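Local coordinates for protein LP04448p (Drosophila melanogaster, PDB 2QK2) that probably binds tubulin through this TOG domain, a HEAT-repeat array, and tracks growing microtubule plus ends as a member of the XMAP215/Dis1 family, at residues Lys18-Tyr21 and Asp22-Glu26. Residues are numbered along the deposited sequence; the frame is centred on the assembly and turned at random.
Sequences KDFY and DKLEE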
loop_
_atom_site.group_PDB
_atom_site.type_symbol
_atom_site.label_atom_id
_atom_site.label_comp_id
_atom_site.label_asym_id
_atom_site.label_seq_id
_atom_site.Cartn_x
_atom_site.Cartn_y
_atom_site.Cartn_z
ATOM N N LYS A 18 -27.572 -10.603 0.654
ATOM C CA LYS A 18 -28.455 -9.459 0.807
ATOM C C LYS A 18 -28.302 -8.773 2.163
ATOM O O LYS A 18 -28.818 -7.678 2.367
ATOM C CB LYS A 18 -29.914 -9.885 0.593
ATOM C CG LYS A 18 -30.520 -10.692 1.732
ATOM C CD LYS A 18 -31.940 -11.155 1.394
ATOM C CE LYS A 18 -32.855 -9.984 1.035
ATOM N NZ LYS A 18 -34.211 -10.434 0.582
ATOM N N ASP A 19 -27.596 -9.407 3.094
ATOM C CA ASP A 19 -27.398 -8.797 4.407
ATOM C C ASP A 19 -25.923 -8.464 4.660
ATOM O O ASP A 19 -25.510 -8.210 5.792
ATOM C CB ASP A 19 -27.933 -9.718 5.511
ATOM C CG ASP A 19 -27.242 -11.069 5.535
ATOM O OD1 ASP A 19 -26.427 -11.347 4.628
ATOM O OD2 ASP A 19 -27.518 -11.854 6.466
ATOM N N PHE A 20 -25.138 -8.454 3.592
ATOM C CA PHE A 20 -23.719 -8.151 3.694
ATOM C C PHE A 20 -23.454 -6.893 4.524
ATOM O O PHE A 20 -22.719 -6.935 5.512
ATOM C CB PHE A 20 -23.119 -7.964 2.300
ATOM C CG PHE A 20 -21.669 -7.587 2.321
ATOM C CD1 PHE A 20 -20.685 -8.562 2.483
ATOM C CD2 PHE A 20 -21.284 -6.249 2.231
ATOM C CE1 PHE A 20 -19.337 -8.211 2.558
ATOM C CE2 PHE A 20 -19.934 -5.886 2.305
ATOM C CZ PHE A 20 -18.959 -6.874 2.469
ATOM N N TYR A 21 -24.059 -5.775 4.129
ATOM C CA TYR A 21 -23.842 -4.521 4.838
ATOM C C TYR A 21 -24.463 -4.462 6.232
ATOM O O TYR A 21 -23.843 -3.943 7.163
ATOM C CB TYR A 21 -24.313 -3.343 3.973
ATOM C CG TYR A 21 -23.527 -3.229 2.682
ATOM C CD1 TYR A 21 -24.014 -3.772 1.492
ATOM C CD2 TYR A 21 -22.260 -2.632 2.665
ATOM C CE1 TYR A 21 -23.260 -3.727 0.313
ATOM C CE2 TYR A 21 -21.493 -2.584 1.492
ATOM C CZ TYR A 21 -22.000 -3.134 0.323
ATOM O OH TYR A 21 -21.247 -3.106 -0.832
ATOM N N ASP A 22 -25.672 -4.996 6.396
ATOM C CA ASP A 22 -26.299 -4.978 7.713
ATOM C C ASP A 22 -25.463 -5.750 8.733
ATOM O O ASP A 22 -25.250 -5.282 9.851
ATOM C CB ASP A 22 -27.717 -5.567 7.657
ATOM C CG ASP A 22 -28.701 -4.654 6.940
ATOM O OD1 ASP A 22 -28.455 -3.428 6.878
ATOM O OD2 ASP A 22 -29.730 -5.161 6.449
ATOM N N LYS A 23 -24.976 -6.928 8.357
ATOM C CA LYS A 23 -24.169 -7.708 9.291
ATOM C C LYS A 23 -22.892 -6.994 9.724
ATOM O O LYS A 23 -22.456 -7.137 10.873
ATOM C CB LYS A 23 -23.812 -9.066 8.696
ATOM C CG LYS A 23 -24.863 -10.147 8.912
ATOM C CD LYS A 23 -24.298 -11.484 8.446
ATOM C CE LYS A 23 -25.202 -12.650 8.763
ATOM N NZ LYS A 23 -24.601 -13.903 8.217
ATOM N N LEU A 24 -22.288 -6.234 8.811
ATOM C CA LEU A 24 -21.064 -5.502 9.134
ATOM C C LEU A 24 -21.316 -4.469 10.229
ATOM O O LEU A 24 -20.377 -3.994 10.866
ATOM C CB LEU A 24 -20.493 -4.811 7.887
ATOM C CG LEU A 24 -19.617 -5.695 6.992
ATOM C CD1 LEU A 24 -19.094 -4.889 5.811
ATOM C CD2 LEU A 24 -18.454 -6.241 7.816
ATOM N N GLU A 25 -22.585 -4.129 10.449
ATOM C CA GLU A 25 -22.945 -3.164 11.485
ATOM C C GLU A 25 -23.265 -3.824 12.826
ATOM O O GLU A 25 -23.522 -3.131 13.811
ATOM C CB GLU A 25 -24.146 -2.322 11.046
ATOM C CG GLU A 25 -23.854 -1.326 9.935
ATOM C CD GLU A 25 -22.776 -0.323 10.312
ATOM O OE1 GLU A 25 -22.883 0.300 11.389
ATOM O OE2 GLU A 25 -21.822 -0.149 9.523
ATOM N N GLU A 26 -23.255 -5.155 12.867
ATOM C CA GLU A 26 -23.553 -5.882 14.102
ATOM C C GLU A 26 -22.456 -5.698 15.142
ATOM O O GLU A 26 -21.283 -5.524 14.799
ATOM C CB GLU A 26 -23.716 -7.376 13.818
ATOM C CG GLU A 26 -24.902 -7.741 12.950
ATOM C CD GLU A 26 -26.232 -7.634 13.682
ATOM O OE1 GLU A 26 -26.235 -7.500 14.926
ATOM O OE2 GLU A 26 -27.280 -7.698 13.007
HETATM O O HOH W 1 -27.220 -5.449 3.440
HETATM O O HOH W 2 -22.396 -1.745 6.715
#
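The Phe-20 ring meets Leu-24 obliquely, CE2 lying 3.7 Å from the methyl CD1, while Tyr-21 CD1 sits at the ring's edge, in its plane. Phe-20 CD2 in turn rests 3.5 Å above the centre of one face of the Tyr-21 ring, an edge-to-face meeting of neighbours. With CG anti to the backbone N (chi1 177°), Phe-20 reaches Leu-39 and Leu-57; large apolar residues suit Phe-20 and Leu-24, both buried, Phe-20 against helices 29-45 and 55-67 and Leu-24 against Ser-35.

The contact runs along the short helix 20-24, a little over one turn long. Its backbone is held by Lys-23 N to Asp-19 O, 2.9 Å with a nearly straight N-H...O angle of 171°, and by a weak bond from Leu-24 N to Phe-20 O, an oxygen that also takes a bond from Ser-35 OG. Asp-19 holds the N-cap position, but its side chain makes no capping bond; OD2 lies beside the extended Lys-23 chain instead, 3.4 Å from CE and 4.0 Å from NZ, a long salt bridge. NZ has its main partner in Glu-34 of helix 29-45, so a methionine in place of Lys-23 would probably leave both carboxylates without their shared cation. A water links Tyr-21 O to Glu-25 OE2, which also pairs with Lys-63. Apolar packing thus faces the helical array, while charge pairs at the helix's margins tie it to its neighbours.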